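Local coordinates for protein neuroglobin (Symsagittifera roscoffensis, PDB 4B4Y) that probably binds oxygen at a haem iron, as a member of the neuroglobin branch of the globin family found in metazoan nervous systems, at residues A[37-42]-A[48-53]; A[81-86]-A[146-151]. One frame throughout, in Å; residues are numbered along the deposited sequence.

In the fold
From the N terminus, the chain runs through helix 11-24 and enters helix 28-42, whose last turns form the first half of contact 1. Five residues later the chain returns with segment 48-53, closing a short loop beside the haem. Helix 66-83 then leads to contact 2, where its C-terminal end and the following residues meet helix 135-153; that loop is long, with 59 residues between its segments. The two contacts follow one another in series and neither encloses the other. The centres of contact 1 and contact 2 are 22 Å apart, on opposite sides of the chain's centre. Both reach the same haem: contact 1 through a propionate and one vinyl side, contact 2 through the other vinyl.

Contact 1: A[37-42]-A[48-53]; sequences QQFMEE and QIFPWA. With HEM (protoporphyrin IX containing Fe), chain B.
Phe39 is the first residue of segment 37-42, at the end of helix 28-42, to reach segment 48-53: its CE2 lies 4.1 Å from Phe50 CZ, which comes up at the edge of the Phe39 ring. With CG anti to the backbone N (chi1 -179°), the ring reaches on to the haem, where its CZ rests 3.8 Å from methyl CMC. Met40 follows and spreads over three partners. Its CG packs 4.1 Å from Phe50 CE2, and its sulfur makes oblique Met-aromatic contacts with both the Phe50 and Trp52 rings, SD being 3.9 Å from Trp52 CH2. The bend at chi3 (78°) swings CE onto Ala53 CB at 3.7 Å. Phe50, just after helix 46-49 in the CD corner of the globin fold, is the hub: Trp52 CZ2 sits over one face, off-centre, while CE1 meets the haem meso carbon CHD at 3.6 Å. It lines the pocket of the bound oxygen molecule with Ile75, His103 and His71, the last meeting it edge-to-face. An alanine in place of Phe50 would probably open a gap beside the haem, leaving Met40, Phe39 and the Trp52 ring without their shared support. Trp52 NE1 donates to haem propionate O1D at 2.8 Å, with O1D near the indole plane but the bond well bent (132°). Apolar and sulfur-aromatic packing thus joins helix and loop, while the indole holds the propionate.

Contact 2: A[81-86]-A[146-151]; sequences DCLVDL and GIITVM. With HEM (protoporphyrin IX containing Fe), chain B.
The end of helix E and the start of the EF corner of the globin fold meet helix H here, through Cys82, Leu83 and Leu86 on one side and Ile147 and Ile148 on the other, where helix 66-83 comes against helix 135-153. The backbones come nearest at Cys82 and Ile148, with CA atoms 6.6 Å apart. Cys82 turns its CB methylene onto Ile148 CG1 at 3.6 Å, and the sulfur takes part from beside it, SG standing 4.0 Å from the same CG1. Ile148 has CG1 beside its backbone N (chi1 -65°) and CD1 extended beyond it, which carries that methyl across to Leu83 CD2 at 3.9 Å; the two side chains meet at a slant. The Leu83 side chain also touches Val21 of helix 11-24 and Trp141 and Ala144 of helix 135-153.

The other branch of Ile148 faces the haem: CG2 lies 3.7 Å from vinyl carbon CBB. Thr149 reaches the same vinyl with OG1, again 3.7 Å from CBB, while that hydroxyl is hydrogen-bonded to Tyr145 O one helical turn back. One turn of helix therefore serves two purposes, packing against the neighbouring helix and lining the haem pocket.

Further along, Asp85 N bonds to Cys82 O, and the chain brings Leu86 alongside Ile147. There Ile147 CG2 lies 4.1 Å from Leu86 O and 4.3 Å from Leu86 CD2, a looser fit than at Cys82. No hydrogen bond crosses between the segments; van der Waals contacts, mostly of apolar side chains, join them. Helix E of one layer meeting helix H of the other in this way fits the three-over-three helical sandwich of globins, with the haem held between the layers.

Contact 1: A[37-42]-A[48-53]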
loop_
_atom_site.group_PDB
_atom_site.type_symbol
_atom_site.label_atom_id
_atom_site.label_comp_id
_atom_site.label_asym_id
_atom_site.label_seq_id
_atom_site.Cartn_x
_atom_site.Cartn_y
_atom_site.Cartn_z
ATOM N N GLN A 37 -13.304 -10.289 1.620
ATOM C CA GLN A 37 -13.165 -11.301 2.632
ATOM C C GLN A 37 -13.233 -12.727 1.981
ATOM O O GLN A 37 -12.384 -13.594 2.255
ATOM C CB GLN A 37 -14.282 -11.179 3.688
ATOM C CG GLN A 37 -14.095 -12.275 4.753
ATOM C CD GLN A 37 -15.280 -12.372 5.745
ATOM O OE1 GLN A 37 -15.913 -11.337 6.106
ATOM N NE2 GLN A 37 -15.572 -13.628 6.218
ATOM N N GLN A 38 -14.175 -12.944 1.074
ATOM C CA GLN A 38 -14.275 -14.276 0.441
ATOM C C GLN A 38 -13.020 -14.458 -0.419
ATOM O O GLN A 38 -12.467 -15.571 -0.482
ATOM C CB GLN A 38 -15.510 -14.323 -0.462
ATOM C CG GLN A 38 -15.763 -15.757 -1.107
ATOM C CD GLN A 38 -16.773 -15.729 -2.307
ATOM O OE1 GLN A 38 -17.396 -14.663 -2.604
ATOM N NE2 GLN A 38 -16.924 -16.898 -3.010
ATOM N N PHE A 39 -12.607 -13.400 -1.151
ATOM C CA PHE A 39 -11.418 -13.498 -2.029
ATOM C C PHE A 39 -10.177 -13.955 -1.220
ATOM O O PHE A 39 -9.392 -14.809 -1.687
ATOM C CB PHE A 39 -11.130 -12.140 -2.627
ATOM C CG PHE A 39 -9.957 -12.087 -3.580
ATOM C CD1 PHE A 39 -9.851 -12.930 -4.636
ATOM C CD2 PHE A 39 -8.976 -11.112 -3.416
ATOM C CE1 PHE A 39 -8.749 -12.830 -5.549
ATOM C CE2 PHE A 39 -7.923 -10.975 -4.296
ATOM C CZ PHE A 39 -7.776 -11.821 -5.347
ATOM N N MET A 40 -10.007 -13.375 -0.036
ATOM C CA MET A 40 -8.877 -13.689 0.828
ATOM C C MET A 40 -9.025 -15.098 1.485
ATOM O O MET A 40 -8.038 -15.754 1.662
ATOM C CB MET A 40 -8.692 -12.571 1.908
ATOM C CG MET A 40 -8.266 -11.176 1.252
ATOM S SD MET A 40 -8.083 -9.917 2.571
ATOM C CE MET A 40 -6.428 -10.411 3.235
ATOM N N GLU A 41 -10.246 -15.525 1.820
ATOM C CA GLU A 41 -10.490 -16.906 2.269
ATOM C C GLU A 41 -10.129 -17.958 1.253
ATOM O O GLU A 41 -9.454 -18.988 1.580
ATOM C CB GLU A 41 -11.943 -17.061 2.737
ATOM C CG GLU A 41 -12.185 -16.258 4.007
ATOM C CD GLU A 41 -13.610 -16.262 4.432
ATOM O OE1 GLU A 41 -14.459 -16.506 3.528
ATOM O OE2 GLU A 41 -13.881 -15.954 5.649
ATOM N N GLU A 42 -10.478 -17.715 0.005
ATOM C CA GLU A 42 -10.295 -18.729 -1.037
ATOM C C GLU A 42 -8.938 -18.670 -1.663
ATOM O O GLU A 42 -8.448 -19.709 -2.272
ATOM C CB GLU A 42 -11.423 -18.634 -2.103
ATOM C CG GLU A 42 -12.896 -18.730 -1.523
ATOM C CD GLU A 42 -14.011 -18.584 -2.598
ATOM O OE1 GLU A 42 -13.747 -18.154 -3.773
ATOM O OE2 GLU A 42 -15.167 -19.003 -2.316
ATOM N N GLN A 48 0.117 -12.593 1.450
ATOM C CA GLN A 48 1.462 -12.137 1.113
ATOM C C GLN A 48 1.451 -11.011 0.070
ATOM O O GLN A 48 2.284 -10.166 0.169
ATOM C CB GLN A 48 2.392 -13.243 0.578
ATOM C CG GLN A 48 2.373 -14.521 1.427
ATOM C CD GLN A 48 2.305 -14.298 2.965
ATOM O OE1 GLN A 48 2.978 -13.368 3.541
ATOM N NE2 GLN A 48 1.470 -15.160 3.652
ATOM N N ILE A 49 0.438 -10.929 -0.811
ATOM C CA ILE A 49 0.389 -9.882 -1.854
ATOM C C ILE A 49 -0.134 -8.520 -1.318
ATOM O O ILE A 49 0.456 -7.493 -1.575
ATOM C CB ILE A 49 -0.473 -10.380 -3.018
ATOM C CG1 ILE A 49 0.164 -11.667 -3.578
ATOM C CG2 ILE A 49 -0.561 -9.344 -4.102
ATOM C CD1 ILE A 49 -0.858 -12.574 -4.396
ATOM N N PHE A 50 -1.205 -8.503 -0.519
ATOM C CA PHE A 50 -1.638 -7.299 0.104
ATOM C C PHE A 50 -0.662 -6.993 1.260
ATOM O O PHE A 50 -0.550 -7.738 2.224
ATOM C CB PHE A 50 -3.038 -7.445 0.664
ATOM C CG PHE A 50 -4.134 -7.574 -0.387
ATOM C CD1 PHE A 50 -4.344 -6.553 -1.325
ATOM C CD2 PHE A 50 -5.017 -8.658 -0.347
ATOM C CE1 PHE A 50 -5.370 -6.624 -2.296
ATOM C CE2 PHE A 50 -6.075 -8.790 -1.297
ATOM C CZ PHE A 50 -6.281 -7.781 -2.259
ATOM N N PRO A 51 0.016 -5.842 1.196
ATOM C CA PRO A 51 1.022 -5.615 2.248
ATOM C C PRO A 51 0.398 -5.441 3.596
ATOM O O PRO A 51 1.008 -5.813 4.550
ATOM C CB PRO A 51 1.710 -4.267 1.854
ATOM C CG PRO A 51 1.265 -4.027 0.379
ATOM C CD PRO A 51 -0.099 -4.725 0.236
ATOM N N TRP A 52 -0.778 -4.846 3.685
ATOM C CA TRP A 52 -1.383 -4.623 4.950
ATOM C C TRP A 52 -2.005 -5.857 5.576
ATOM O O TRP A 52 -2.504 -5.802 6.730
ATOM C CB TRP A 52 -2.458 -3.581 4.755
ATOM C CG TRP A 52 -3.310 -3.867 3.581
ATOM C CD1 TRP A 52 -3.183 -3.347 2.308
ATOM C CD2 TRP A 52 -4.456 -4.783 3.546
ATOM N NE1 TRP A 52 -4.248 -3.866 1.494
ATOM C CE2 TRP A 52 -5.017 -4.724 2.238
ATOM C CE3 TRP A 52 -5.081 -5.591 4.509
ATOM C CZ2 TRP A 52 -6.142 -5.501 1.862
ATOM C CZ3 TRP A 52 -6.190 -6.336 4.142
ATOM C CH2 TRP A 52 -6.720 -6.277 2.829
ATOM N N ALA A 53 -2.065 -6.970 4.836
ATOM C CA ALA A 53 -2.787 -8.135 5.356
ATOM C C ALA A 53 -1.905 -8.824 6.410
ATOM O O ALA A 53 -0.694 -9.060 6.183
ATOM C CB ALA A 53 -3.028 -9.145 4.183
HETATM C CHA HEM B . -4.311 -1.886 -5.216
HETATM C CHB HEM B . -8.545 -1.973 -7.492
HETATM C CHC HEM B . -7.631 -6.598 -8.808
HETATM C CHD HEM B . -4.029 -6.764 -5.636
HETATM C C1A HEM B . -5.525 -1.495 -5.727
HETATM C C2A HEM B . -6.054 -0.171 -5.738
HETATM C C3A HEM B . -7.214 -0.194 -6.348
HETATM C C4A HEM B . -7.432 -1.513 -6.805
HETATM C CMA HEM B . -8.187 1.001 -6.634
HETATM C CAA HEM B . -5.322 1.060 -5.103
HETATM C CBA HEM B . -5.888 1.272 -3.716
HETATM C CGA HEM B . -5.070 2.258 -2.909
HETATM O O1A HEM B . -4.639 3.305 -3.377
HETATM O O2A HEM B . -4.819 1.980 -1.717
HETATM C C1B HEM B . -8.675 -3.238 -8.105
HETATM C C2B HEM B . -9.714 -3.655 -9.034
HETATM C C3B HEM B . -9.456 -4.893 -9.422
HETATM C C4B HEM B . -8.269 -5.338 -8.712
HETATM C CMB HEM B . -10.866 -2.717 -9.486
HETATM C CAB HEM B . -10.303 -5.771 -10.366
HETATM C CBB HEM B . -10.356 -5.482 -11.670
HETATM C C1C HEM B . -6.627 -7.065 -7.987
HETATM C C2C HEM B . -6.253 -8.473 -7.751
HETATM C C3C HEM B . -5.326 -8.514 -6.814
HETATM C C4C HEM B . -5.048 -7.151 -6.465
HETATM C CMC HEM B . -6.909 -9.709 -8.417
HETATM C CAC HEM B . -4.603 -9.802 -6.262
HETATM C CBC HEM B . -4.230 -9.798 -4.977
HETATM C C1D HEM B . -3.623 -5.468 -5.379
HETATM C C2D HEM B . -2.358 -5.035 -4.763
HETATM C C3D HEM B . -2.529 -3.570 -4.675
HETATM C C4D HEM B . -3.835 -3.196 -5.166
HETATM C CMD HEM B . -1.168 -5.838 -4.228
HETATM C CAD HEM B . -1.600 -2.562 -4.000
HETATM C CBD HEM B . -2.751 -3.189 -3.131
HETATM C CGD HEM B . -2.529 -2.549 -1.895
HETATM O O1D HEM B . -3.148 -3.054 -0.936
HETATM O O2D HEM B . -1.677 -1.605 -2.021
HETATM N NA HEM B . -6.384 -2.272 -6.398
HETATM N NB HEM B . -7.837 -4.275 -7.961
HETATM N NC HEM B . -5.886 -6.303 -7.172
HETATM N ND HEM B . -4.384 -4.337 -5.656
HETATM FE FE HEM B . -6.072 -4.262 -6.792
#

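Contact 2: A[81-86]-A[146-151]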
loop_
_atom_site.group_PDB
_atom_site.type_symbol
_atom_site.label_atom_id
_atom_site.label_comp_id
_atom_site.label_asym_id
_atom_site.label_seq_id
_atom_site.Cartn_x
_atom_site.Cartn_y
_atom_site.Cartn_z
ATOM N N ASP A 81 -17.612 3.519 -9.970
ATOM C CA ASP A 81 -17.485 4.494 -10.997
ATOM C C ASP A 81 -17.468 3.858 -12.354
ATOM O O ASP A 81 -17.808 4.529 -13.383
ATOM C CB ASP A 81 -16.146 5.217 -10.843
ATOM C CG ASP A 81 -16.178 6.314 -9.797
ATOM O OD1 ASP A 81 -17.238 6.613 -9.179
ATOM O OD2 ASP A 81 -15.067 6.793 -9.549
ATOM N N CYS A 82 -16.937 2.637 -12.457
ATOM C CA CYS A 82 -16.894 2.071 -13.817
ATOM C C CYS A 82 -18.299 1.544 -14.163
ATOM O O CYS A 82 -18.747 1.704 -15.327
ATOM C CB CYS A 82 -15.907 0.917 -13.998
ATOM S SG CYS A 82 -14.228 1.308 -13.879
ATOM N N LEU A 83 -18.963 0.915 -13.188
ATOM C CA LEU A 83 -20.212 0.148 -13.442
ATOM C C LEU A 83 -21.325 1.098 -13.939
ATOM O O LEU A 83 -22.186 0.751 -14.776
ATOM C CB LEU A 83 -20.692 -0.525 -12.151
ATOM C CG LEU A 83 -19.928 -1.788 -11.553
ATOM C CD1 LEU A 83 -20.718 -2.297 -10.261
ATOM C CD2 LEU A 83 -19.928 -2.818 -12.621
ATOM N N VAL A 84 -21.238 2.324 -13.457
ATOM C CA VAL A 84 -22.298 3.254 -13.602
ATOM C C VAL A 84 -22.169 3.899 -14.998
ATOM O O VAL A 84 -23.100 4.380 -15.564
ATOM C CB VAL A 84 -22.252 4.087 -12.287
ATOM C CG1 VAL A 84 -21.724 5.500 -12.409
ATOM C CG2 VAL A 84 -23.395 3.761 -11.433
ATOM N N ASP A 85 -21.031 3.769 -15.648
ATOM C CA ASP A 85 -20.938 4.260 -17.028
ATOM C C ASP A 85 -19.883 3.428 -17.772
ATOM O O ASP A 85 -18.758 3.888 -18.030
ATOM C CB ASP A 85 -20.586 5.766 -17.043
ATOM C CG ASP A 85 -20.381 6.349 -18.492
ATOM O OD1 ASP A 85 -20.719 5.712 -19.549
ATOM O OD2 ASP A 85 -19.801 7.456 -18.562
ATOM N N LEU A 86 -20.251 2.204 -18.148
ATOM C CA LEU A 86 -19.227 1.224 -18.622
ATOM C C LEU A 86 -18.557 1.618 -19.882
ATOM O O LEU A 86 -17.331 1.430 -20.017
ATOM C CB LEU A 86 -19.767 -0.198 -18.762
ATOM C CG LEU A 86 -19.878 -0.839 -17.365
ATOM C CD1 LEU A 86 -20.946 -1.929 -17.294
ATOM C CD2 LEU A 86 -18.513 -1.325 -16.781
ATOM N N GLY A 146 -14.716 -7.720 -16.994
ATOM C CA GLY A 146 -13.639 -7.693 -18.014
ATOM C C GLY A 146 -13.142 -6.272 -18.343
ATOM O O GLY A 146 -11.934 -6.045 -18.474
ATOM N N ILE A 147 -14.062 -5.314 -18.465
ATOM C CA ILE A 147 -13.688 -3.922 -18.804
ATOM C C ILE A 147 -12.998 -3.331 -17.590
ATOM O O ILE A 147 -12.013 -2.676 -17.742
ATOM C CB ILE A 147 -14.965 -3.058 -19.147
ATOM C CG1 ILE A 147 -15.424 -3.281 -20.611
ATOM C CG2 ILE A 147 -14.750 -1.563 -18.868
ATOM C CD1 ILE A 147 -17.005 -3.273 -20.736
ATOM N N ILE A 148 -13.538 -3.520 -16.390
ATOM C CA ILE A 148 -12.899 -2.989 -15.171
ATOM C C ILE A 148 -11.431 -3.548 -15.031
ATOM O O ILE A 148 -10.474 -2.813 -14.709
ATOM C CB ILE A 148 -13.743 -3.320 -13.940
ATOM C CG1 ILE A 148 -15.109 -2.605 -14.012
ATOM C CG2 ILE A 148 -12.964 -2.999 -12.640
ATOM C CD1 ILE A 148 -16.088 -2.992 -12.931
ATOM N N THR A 149 -11.262 -4.822 -15.371
ATOM C CA THR A 149 -9.981 -5.457 -15.388
ATOM C C THR A 149 -8.945 -4.774 -16.250
ATOM O O THR A 149 -7.791 -4.536 -15.799
ATOM C CB THR A 149 -10.135 -6.939 -15.772
ATOM O OG1 THR A 149 -10.839 -7.543 -14.705
ATOM C CG2 THR A 149 -8.700 -7.620 -15.923
ATOM N N VAL A 150 -9.322 -4.512 -17.492
ATOM C CA VAL A 150 -8.488 -3.725 -18.438
ATOM C C VAL A 150 -8.183 -2.335 -17.895
ATOM O O VAL A 150 -7.061 -1.894 -17.946
ATOM C CB VAL A 150 -9.175 -3.603 -19.806
ATOM C CG1 VAL A 150 -8.515 -2.491 -20.699
ATOM C CG2 VAL A 150 -9.226 -5.033 -20.553
ATOM N N MET A 151 -9.138 -1.633 -17.306
ATOM C CA MET A 151 -8.821 -0.301 -16.780
ATOM C C MET A 151 -7.747 -0.337 -15.680
ATOM O O MET A 151 -7.037 0.646 -15.408
ATOM C CB MET A 151 -10.101 0.352 -16.229
ATOM C CG MET A 151 -11.170 0.637 -17.341
ATOM S SD MET A 151 -10.481 1.581 -18.745
ATOM C CE MET A 151 -10.520 3.209 -17.952
HETATM C CHA HEM B . -4.311 -1.886 -5.216
HETATM C CHB HEM B . -8.545 -1.973 -7.492
HETATM C CHC HEM B . -7.631 -6.598 -8.808
HETATM C CHD HEM B . -4.029 -6.764 -5.636
HETATM C C1A HEM B . -5.525 -1.495 -5.727
HETATM C C2A HEM B . -6.054 -0.171 -5.738
HETATM C C3A HEM B . -7.214 -0.194 -6.348
HETATM C C4A HEM B . -7.432 -1.513 -6.805
HETATM C CMA HEM B . -8.187 1.001 -6.634
HETATM C CAA HEM B . -5.322 1.060 -5.103
HETATM C CBA HEM B . -5.888 1.272 -3.716
HETATM C CGA HEM B . -5.070 2.258 -2.909
HETATM O O1A HEM B . -4.639 3.305 -3.377
HETATM O O2A HEM B . -4.819 1.980 -1.717
HETATM C C1B HEM B . -8.675 -3.238 -8.105
HETATM C C2B HEM B . -9.714 -3.655 -9.034
HETATM C C3B HEM B . -9.456 -4.893 -9.422
HETATM C C4B HEM B . -8.269 -5.338 -8.712
HETATM C CMB HEM B . -10.866 -2.717 -9.486
HETATM C CAB HEM B . -10.303 -5.771 -10.366
HETATM C CBB HEM B . -10.356 -5.482 -11.670
HETATM C C1C HEM B . -6.627 -7.065 -7.987
HETATM C C2C HEM B . -6.253 -8.473 -7.751
HETATM C C3C HEM B . -5.326 -8.514 -6.814
HETATM C C4C HEM B . -5.048 -7.151 -6.465
HETATM C CMC HEM B . -6.909 -9.709 -8.417
HETATM C CAC HEM B . -4.603 -9.802 -6.262
HETATM C CBC HEM B . -4.230 -9.798 -4.977
HETATM C C1D HEM B . -3.623 -5.468 -5.379
HETATM C C2D HEM B . -2.358 -5.035 -4.763
HETATM C C3D HEM B . -2.529 -3.570 -4.675
HETATM C C4D HEM B . -3.835 -3.196 -5.166
HETATM C CMD HEM B . -1.168 -5.838 -4.228
HETATM C CAD HEM B . -1.600 -2.562 -4.000
HETATM C CBD HEM B . -2.751 -3.189 -3.131
HETATM C CGD HEM B . -2.529 -2.549 -1.895
HETATM O O1D HEM B . -3.148 -3.054 -0.936
HETATM O O2D HEM B . -1.677 -1.605 -2.021
HETATM N NA HEM B . -6.384 -2.272 -6.398
HETATM N NB HEM B . -7.837 -4.275 -7.961
HETATM N NC HEM B . -5.886 -6.303 -7.172
HETATM N ND HEM B . -4.384 -4.337 -5.656
HETATM FE FE HEM B . -6.072 -4.262 -6.792
#